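Long-range contacts in ketosynthase (Streptomyces sp. MSC090213JE08, PDB 6KXD), which probably catalyses the condensation of malonyl-ACP with a growing acyl chain, within the ketosynthase/chain length factor pair that builds the ishigamide polyketide: residues A[7-12]-A[254-259]; A[173-178]-A[260-265]; A[283-288]-A[401-406]. All coordinates share one frame; numbering follows the deposited sequence.

The three contacts are gathered about strand 255-264, which lies between strands 10-19 and 398-405 in the large mixed sheet. Contact 1 pairs the first half of this strand with strand 10-19; contact 2 packs its second half against helix 172-185; contact 3 sets helix 274-288, the next helix in the chain, against strand 398-405. Their centres lie about 15 Å apart for contacts 1 and 2, and about 10 Å from each of these to contact 3. Along the chain contacts 1 and 2 interleave, and both close before contact 3 opens. Segments from the two ends of the chain are thereby brought together in one thiolase-type core.

Contact 1 of 3, residues A[7-12]-A[254-259]; sequences RRRVVL and HAEVLG
R9 and E256 meet as opposite charges, with the carboxylate over one face of the guanidinium and the two planes turned 67° apart. R9 NH1 lies 2.8 Å from E256 OE1, but no N-H points at that oxygen, so the salt bridge is electrostatic. A bend at chi3 (40°) folds the R9 chain back over the acid, while E256 is extended, its CG anti to the backbone N (chi1 -168°). The aliphatic part of E256 is used too: CG rests 3.8 Å from V11 CG1. A water that accepts the N-H of V10 lies 2.7 Å from E256 OE2 and equally near V257 O; it can donate to such acceptors, though not to all within its reach at once. With a leucine in this place, the R9 charge would probably lose its mate and the water one of its polar partners.

The two backbones run antiparallel within the thiolase-fold sheet, flanked by strands 234-242 and 398-405, with V11 facing E256 as a non-hydrogen-bonded pair. L12 N donates to A255 O (2.8 Å), a nearly straight bond, and H254 N donates to L12 O (2.7 Å). H254 and A255 thus both face L12, a classic beta bulge. On the sheet face opposite E256, branched aliphatic residues suit a buried layer: L12 crosses V257 at about a right angle, its CG 3.8 Å from V257 CG2, with L404 and L238 nearby. The H254 ring stacks on F15 and gives its NE2 to D92. R7, an exposed residue, hydrogen-bonds through NH2 to D287 O.

Contact 2 of 3, residues A[173-178]-A[260-265]; sequences GNYSVG and YGLSCD
Y175 and L262 bring a ring face and a methyl together. The CB of Y175 leaves the helix on the side away from the strand, yet the ring swings back: CG lies beside the backbone N (chi1 -85°), and the aromatic plane spreads out above L262. From CG onward, every carbon of the six-membered ring meets the same atom, L262 CD2. This methyl sits 3.6 Å from the ring centroid and only 7° off the ring normal, a CH-pi contact. CE2 of Y175 also has L262 CD1 4.1 Å away. At the tip, Y175 OH is hydrogen-bonded to N171 O of the neighbouring subunit and, at 2.7 Å, to a water whose bond to S263 O is weak. A tyrosine suits the place because its ring is apolar where leucine lies and polar where the subunits meet.

Farther along the helix, the ring of Y260 lies face-on against G178, where a side chain would collide with it. Its OH bonds to D182 and shares a second water with Y175 O. A buried helix packed between sheet layers, beside the subunit interface, belongs to the layered alpha-beta-alpha-beta-alpha thiolase fold of ketosynthases.

Contact 3 of 3, residues A[283-288]-A[401-406]; sequences LALDDA and VLILGT
Helix-on-sheet packing of the thiolase-type fold brings 283-288 and 401-406 together, the helix lying over the strand with its axis 35° from the strand direction and 7.9 Å away. The side-chain contacts are apolar, and small residues on the helix let the backbones come near. A288 CB sits against the branch point of I403, 3.7 Å from its CB, and touches CG1 and CG2 at almost the same distance, so one methyl fills the fork of the beta-branched side chain. I403 CG1 stands beside its own backbone N (chi1 -48°), and from there CD1 turns toward the helix, meeting L285 CD2 methyl to methyl at 3.9 Å. One turn before A288, A284 CB is wedged between the two strand residues that face the helix: 3.7 Å from V401 CG1 and 3.9 Å from I403 CG1. It also touches the backbone at V401 O. Alanine suits both positions: a single methyl reaches the branched residue while the helix stays close to the strand.

D287, on the same helix, bonds to Y260 N and forms salt bridges with R185 and with R196 of the neighbouring subunit. L402 and L404 point to the other face of the sheet, where helix 341-355 packs on both and helix 172-185 reaches L402. The strand is therefore covered by helices on its two faces and flanked in the sheet by strands 255-264 and 387-394.

Contact 1 of 3, residues A[7-12]-A[254-259]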
loop_
_atom_site.group_PDB
_atom_site.type_symbol
_atom_site.label_atom_id
_atom_site.label_comp_id
_atom_site.label_asym_id
_atom_site.label_seq_id
_atom_site.Cartn_x
_atom_site.Cartn_y
_atom_site.Cartn_z
ATOM N N ARG A 7 -7.508 11.218 23.813
ATOM C CA ARG A 7 -7.561 10.477 22.508
ATOM C C ARG A 7 -7.814 8.993 22.779
ATOM O O ARG A 7 -7.370 8.457 23.793
ATOM C CB ARG A 7 -6.272 10.688 21.704
ATOM C CG ARG A 7 -5.110 9.800 22.123
ATOM C CD ARG A 7 -3.915 9.985 21.210
ATOM N NE ARG A 7 -2.767 9.269 21.739
ATOM C CZ ARG A 7 -1.510 9.525 21.423
ATOM N NH1 ARG A 7 -1.244 10.365 20.437
ATOM N NH2 ARG A 7 -0.532 8.969 22.122
ATOM N N ARG A 8 -8.536 8.338 21.867
ATOM C CA ARG A 8 -9.018 6.980 22.101
ATOM C C ARG A 8 -7.820 6.035 22.118
ATOM O O ARG A 8 -6.892 6.178 21.311
ATOM C CB ARG A 8 -10.006 6.514 21.032
ATOM C CG ARG A 8 -11.119 7.505 20.728
ATOM C CD ARG A 8 -12.378 6.782 20.296
ATOM N NE ARG A 8 -12.101 5.756 19.296
ATOM C CZ ARG A 8 -12.921 4.754 18.982
ATOM N NH1 ARG A 8 -13.756 4.256 19.883
ATOM N NH2 ARG A 8 -12.905 4.264 17.754
ATOM N N ARG A 9 -7.875 5.076 23.043
ATOM C CA ARG A 9 -6.821 4.101 23.248
ATOM C C ARG A 9 -7.164 2.860 22.425
ATOM O O ARG A 9 -8.316 2.535 22.251
ATOM C CB ARG A 9 -6.676 3.757 24.733
ATOM C CG ARG A 9 -5.860 4.761 25.540
ATOM C CD ARG A 9 -5.919 4.483 27.033
ATOM N NE ARG A 9 -5.860 3.067 27.378
ATOM C CZ ARG A 9 -4.908 2.486 28.107
ATOM N NH1 ARG A 9 -3.752 3.092 28.309
ATOM N NH2 ARG A 9 -5.107 1.286 28.622
ATOM N N VAL A 10 -6.131 2.228 21.872
ATOM C CA VAL A 10 -6.276 1.129 20.918
ATOM C C VAL A 10 -5.398 -0.037 21.367
ATOM O O VAL A 10 -4.202 0.159 21.634
ATOM C CB VAL A 10 -5.856 1.593 19.511
ATOM C CG1 VAL A 10 -5.946 0.464 18.486
ATOM C CG2 VAL A 10 -6.635 2.829 19.092
ATOM N N VAL A 11 -5.958 -1.244 21.328
ATOM C CA VAL A 11 -5.351 -2.415 21.896
ATOM C C VAL A 11 -5.363 -3.562 20.888
ATOM O O VAL A 11 -6.195 -3.618 19.997
ATOM C CB VAL A 11 -6.053 -2.796 23.216
ATOM C CG1 VAL A 11 -5.698 -1.800 24.320
ATOM C CG2 VAL A 11 -7.566 -2.907 23.056
ATOM N N LEU A 12 -4.384 -4.454 21.059
ATOM C CA LEU A 12 -4.217 -5.627 20.263
ATOM C C LEU A 12 -4.925 -6.777 20.954
ATOM O O LEU A 12 -4.400 -7.295 21.944
ATOM C CB LEU A 12 -2.729 -5.947 20.102
ATOM C CG LEU A 12 -1.932 -4.912 19.301
ATOM C CD1 LEU A 12 -0.436 -5.177 19.334
ATOM C CD2 LEU A 12 -2.417 -4.872 17.858
ATOM N N HIS A 254 -3.714 -8.371 24.299
ATOM C CA HIS A 254 -2.321 -8.810 24.251
ATOM C C HIS A 254 -1.400 -7.652 24.647
ATOM O O HIS A 254 -0.481 -7.845 25.448
ATOM C CB HIS A 254 -1.918 -9.312 22.856
ATOM C CG HIS A 254 -2.491 -10.617 22.418
ATOM N ND1 HIS A 254 -2.120 -11.829 22.990
ATOM C CD2 HIS A 254 -3.313 -10.929 21.391
ATOM C CE1 HIS A 254 -2.730 -12.818 22.366
ATOM N NE2 HIS A 254 -3.480 -12.290 21.381
ATOM N N ALA A 255 -1.640 -6.469 24.053
ATOM C CA ALA A 255 -0.849 -5.268 24.291
ATOM C C ALA A 255 -1.628 -4.042 23.791
ATOM O O ALA A 255 -2.736 -4.147 23.289
ATOM C CB ALA A 255 0.508 -5.405 23.632
ATOM N N GLU A 256 -1.084 -2.859 24.053
ATOM C CA GLU A 256 -1.689 -1.633 23.639
ATOM C C GLU A 256 -0.846 -1.084 22.480
ATOM O O GLU A 256 0.383 -1.239 22.467
ATOM C CB GLU A 256 -1.781 -0.655 24.810
ATOM C CG GLU A 256 -2.674 0.528 24.510
ATOM C CD GLU A 256 -2.792 1.574 25.602
ATOM O OE1 GLU A 256 -2.316 1.318 26.719
ATOM O OE2 GLU A 256 -3.367 2.648 25.316
ATOM N N VAL A 257 -1.514 -0.476 21.493
ATOM C CA VAL A 257 -0.832 0.311 20.464
ATOM C C VAL A 257 -0.745 1.757 20.953
ATOM O O VAL A 257 -1.771 2.432 21.108
ATOM C CB VAL A 257 -1.561 0.251 19.104
ATOM C CG1 VAL A 257 -0.703 0.932 18.058
ATOM C CG2 VAL A 257 -1.898 -1.165 18.667
ATOM N N LEU A 258 0.481 2.246 21.168
ATOM C CA LEU A 258 0.690 3.551 21.755
ATOM C C LEU A 258 0.823 4.619 20.671
ATOM O O LEU A 258 0.318 5.735 20.824
ATOM C CB LEU A 258 1.958 3.531 22.604
ATOM C CG LEU A 258 1.969 2.483 23.712
ATOM C CD1 LEU A 258 3.194 2.677 24.591
ATOM C CD2 LEU A 258 0.704 2.553 24.523
ATOM N N GLY A 259 1.540 4.281 19.596
ATOM C CA GLY A 259 1.758 5.238 18.534
ATOM C C GLY A 259 2.626 4.679 17.425
ATOM O O GLY A 259 3.185 3.601 17.526
HETATM O O HOH W 1 -3.729 3.306 22.701
#

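Contact 2 of 3, residues A[173-178]-A[260-265]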
loop_
_atom_site.group_PDB
_atom_site.type_symbol
_atom_site.label_atom_id
_atom_site.label_comp_id
_atom_site.label_asym_id
_atom_site.label_seq_id
_atom_site.Cartn_x
_atom_site.Cartn_y
_atom_site.Cartn_z
ATOM N N GLY A 173 3.714 -3.547 6.977
ATOM C CA GLY A 173 3.019 -4.017 8.186
ATOM C C GLY A 173 2.824 -2.925 9.234
ATOM O O GLY A 173 1.789 -2.744 9.741
ATOM N N ASN A 174 3.876 -2.166 9.513
ATOM C CA ASN A 174 3.845 -1.082 10.448
ATOM C C ASN A 174 2.949 0.051 9.934
ATOM O O ASN A 174 2.206 0.652 10.705
ATOM C CB ASN A 174 5.245 -0.526 10.705
ATOM C CG ASN A 174 5.943 -1.185 11.876
ATOM O OD1 ASN A 174 5.349 -2.043 12.538
ATOM N ND2 ASN A 174 7.216 -0.848 12.064
ATOM N N TYR A 175 3.045 0.343 8.635
ATOM C CA TYR A 175 2.121 1.345 8.057
ATOM C C TYR A 175 0.680 0.936 8.308
ATOM O O TYR A 175 -0.187 1.776 8.622
ATOM C CB TYR A 175 2.262 1.474 6.558
ATOM C CG TYR A 175 3.339 2.410 6.096
ATOM C CD1 TYR A 175 4.679 2.096 6.244
ATOM C CD2 TYR A 175 3.003 3.588 5.461
ATOM C CE1 TYR A 175 5.655 2.953 5.774
ATOM C CE2 TYR A 175 3.964 4.438 4.971
ATOM C CZ TYR A 175 5.299 4.117 5.125
ATOM O OH TYR A 175 6.222 4.999 4.632
ATOM N N SER A 176 0.431 -0.358 8.117
ATOM C CA SER A 176 -0.932 -0.889 8.178
ATOM C C SER A 176 -1.467 -0.818 9.613
ATOM O O SER A 176 -2.606 -0.433 9.822
ATOM C CB SER A 176 -0.966 -2.302 7.601
ATOM O OG SER A 176 -0.707 -2.308 6.205
ATOM N N VAL A 177 -0.645 -1.224 10.598
ATOM C CA VAL A 177 -1.007 -1.167 11.990
ATOM C C VAL A 177 -1.261 0.295 12.372
ATOM O O VAL A 177 -2.245 0.610 13.034
ATOM C CB VAL A 177 0.077 -1.810 12.887
ATOM C CG1 VAL A 177 -0.190 -1.546 14.348
ATOM C CG2 VAL A 177 0.218 -3.310 12.658
ATOM N N GLY A 178 -0.367 1.179 11.935
ATOM C CA GLY A 178 -0.493 2.597 12.189
ATOM C C GLY A 178 -1.778 3.161 11.610
ATOM O O GLY A 178 -2.480 3.936 12.261
ATOM N N TYR A 260 2.759 5.480 16.377
ATOM C CA TYR A 260 3.720 5.206 15.353
ATOM C C TYR A 260 4.189 6.516 14.734
ATOM O O TYR A 260 3.628 7.620 14.984
ATOM C CB TYR A 260 3.135 4.216 14.336
ATOM C CG TYR A 260 2.216 4.778 13.284
ATOM C CD1 TYR A 260 0.952 5.236 13.634
ATOM C CD2 TYR A 260 2.547 4.756 11.931
ATOM C CE1 TYR A 260 0.057 5.696 12.686
ATOM C CE2 TYR A 260 1.649 5.194 10.966
ATOM C CZ TYR A 260 0.410 5.675 11.346
ATOM O OH TYR A 260 -0.534 6.131 10.506
ATOM N N GLY A 261 5.244 6.381 13.938
ATOM C CA GLY A 261 5.780 7.473 13.196
ATOM C C GLY A 261 6.087 7.042 11.780
ATOM O O GLY A 261 6.570 5.931 11.542
ATOM N N LEU A 262 5.839 7.952 10.835
ATOM C CA LEU A 262 6.180 7.761 9.464
ATOM C C LEU A 262 7.106 8.893 9.121
ATOM O O LEU A 262 6.805 10.046 9.426
ATOM C CB LEU A 262 4.931 7.859 8.582
ATOM C CG LEU A 262 3.890 6.773 8.818
ATOM C CD1 LEU A 262 2.697 7.012 7.904
ATOM C CD2 LEU A 262 4.489 5.391 8.551
ATOM N N SER A 263 8.189 8.535 8.451
ATOM C CA SER A 263 9.049 9.457 7.790
ATOM C C SER A 263 9.436 8.940 6.417
ATOM O O SER A 263 9.348 7.757 6.126
ATOM C CB SER A 263 10.295 9.729 8.589
ATOM O OG SER A 263 11.038 8.540 8.728
ATOM N N CYS A 264 9.891 9.893 5.613
ATOM C CA CYS A 264 10.383 9.615 4.381
ATOM C C CYS A 264 11.787 10.196 4.288
ATOM O O CYS A 264 12.036 11.376 4.622
ATOM C CB CYS A 264 9.486 10.164 3.280
ATOM S SG CYS A 264 10.117 9.723 1.660
ATOM N N ASP A 265 12.717 9.384 3.795
ATOM C CA ASP A 265 14.125 9.858 3.692
ATOM C C ASP A 265 14.281 10.965 2.639
ATOM O O ASP A 265 15.146 11.843 2.786
ATOM C CB ASP A 265 15.106 8.763 3.293
ATOM C CG ASP A 265 15.094 7.499 4.142
ATOM O OD1 ASP A 265 14.714 7.593 5.328
ATOM O OD2 ASP A 265 15.568 6.439 3.602
HETATM O O HOH W 2 -0.146 4.478 8.098
HETATM O O HOH W 3 6.641 7.565 5.495
#

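Contact 3 of 3, residues A[283-288]-A[401-406]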
loop_
_atom_site.group_PDB
_atom_site.type_symbol
_atom_site.label_atom_id
_atom_site.label_comp_id
_atom_site.label_asym_id
_atom_site.label_seq_id
_atom_site.Cartn_x
_atom_site.Cartn_y
_atom_site.Cartn_z
ATOM N N LEU A 283 9.333 10.539 15.787
ATOM C CA LEU A 283 7.899 10.786 15.560
ATOM C C LEU A 283 7.039 9.768 16.311
ATOM O O LEU A 283 6.002 10.106 16.924
ATOM C CB LEU A 283 7.636 10.746 14.056
ATOM C CG LEU A 283 8.043 12.010 13.307
ATOM C CD1 LEU A 283 8.075 11.762 11.803
ATOM C CD2 LEU A 283 7.106 13.161 13.648
ATOM N N ALA A 284 7.496 8.520 16.292
ATOM C CA ALA A 284 6.835 7.447 16.924
ATOM C C ALA A 284 6.818 7.642 18.447
ATOM O O ALA A 284 5.782 7.459 19.117
ATOM C CB ALA A 284 7.511 6.156 16.539
ATOM N N LEU A 285 7.970 8.032 18.997
ATOM C CA LEU A 285 8.028 8.261 20.444
ATOM C C LEU A 285 7.087 9.416 20.814
ATOM O O LEU A 285 6.365 9.338 21.779
ATOM C CB LEU A 285 9.480 8.515 20.847
ATOM C CG LEU A 285 10.479 7.400 20.545
ATOM C CD1 LEU A 285 11.892 7.852 20.857
ATOM C CD2 LEU A 285 10.160 6.119 21.279
ATOM N N ASP A 286 7.060 10.475 19.991
ATOM C CA ASP A 286 6.222 11.631 20.250
ATOM C C ASP A 286 4.746 11.232 20.154
ATOM O O ASP A 286 3.940 11.647 20.973
ATOM C CB ASP A 286 6.520 12.807 19.326
ATOM C CG ASP A 286 5.702 14.036 19.702
ATOM O OD1 ASP A 286 5.935 14.583 20.806
ATOM O OD2 ASP A 286 4.812 14.415 18.915
ATOM N N ASP A 287 4.401 10.408 19.163
ATOM C CA ASP A 287 3.034 9.971 19.011
ATOM C C ASP A 287 2.632 9.070 20.181
ATOM O O ASP A 287 1.506 9.122 20.605
ATOM C CB ASP A 287 2.828 9.185 17.717
ATOM C CG ASP A 287 1.375 8.880 17.436
ATOM O OD1 ASP A 287 0.530 9.755 17.712
ATOM O OD2 ASP A 287 1.084 7.779 16.951
ATOM N N ALA A 288 3.560 8.212 20.595
ATOM C CA ALA A 288 3.369 7.236 21.673
ATOM C C ALA A 288 3.316 7.972 23.019
ATOM O O ALA A 288 2.649 7.539 23.940
ATOM C CB ALA A 288 4.481 6.223 21.634
ATOM N N VAL A 401 7.794 3.325 12.215
ATOM C CA VAL A 401 8.188 2.864 13.534
ATOM C C VAL A 401 6.936 2.804 14.392
ATOM O O VAL A 401 6.147 3.760 14.426
ATOM C CB VAL A 401 9.249 3.809 14.123
ATOM C CG1 VAL A 401 9.635 3.345 15.515
ATOM C CG2 VAL A 401 10.442 3.915 13.195
ATOM N N LEU A 402 6.717 1.646 15.021
ATOM C CA LEU A 402 5.565 1.372 15.812
ATOM C C LEU A 402 5.991 1.150 17.264
ATOM O O LEU A 402 6.996 0.482 17.491
ATOM C CB LEU A 402 4.917 0.116 15.241
ATOM C CG LEU A 402 3.768 -0.498 16.029
ATOM C CD1 LEU A 402 2.523 0.354 15.898
ATOM C CD2 LEU A 402 3.510 -1.926 15.559
ATOM N N ILE A 403 5.213 1.731 18.174
ATOM C CA ILE A 403 5.429 1.621 19.615
ATOM C C ILE A 403 4.203 0.947 20.212
ATOM O O ILE A 403 3.076 1.475 20.114
ATOM C CB ILE A 403 5.684 2.974 20.299
ATOM C CG1 ILE A 403 6.720 3.862 19.602
ATOM C CG2 ILE A 403 6.039 2.743 21.760
ATOM C CD1 ILE A 403 8.115 3.314 19.514
ATOM N N LEU A 404 4.464 -0.215 20.833
ATOM C CA LEU A 404 3.523 -0.980 21.601
ATOM C C LEU A 404 3.892 -0.905 23.089
ATOM O O LEU A 404 5.050 -0.676 23.429
ATOM C CB LEU A 404 3.580 -2.424 21.103
ATOM C CG LEU A 404 3.226 -2.638 19.628
ATOM C CD1 LEU A 404 3.339 -4.097 19.258
ATOM C CD2 LEU A 404 1.831 -2.132 19.335
ATOM N N GLY A 405 2.883 -1.105 23.939
ATOM C CA GLY A 405 2.983 -1.040 25.385
ATOM C C GLY A 405 2.140 -2.106 26.055
ATOM O O GLY A 405 1.225 -2.670 25.436
ATOM N N THR A 406 2.451 -2.405 27.328
ATOM C CA THR A 406 1.629 -3.348 28.093
ATOM C C THR A 406 0.287 -2.669 28.339
ATOM O O THR A 406 0.263 -1.473 28.583
ATOM C CB THR A 406 2.286 -3.780 29.416
ATOM O OG1 THR A 406 3.601 -4.265 29.145
ATOM C CG2 THR A 406 1.501 -4.865 30.127
#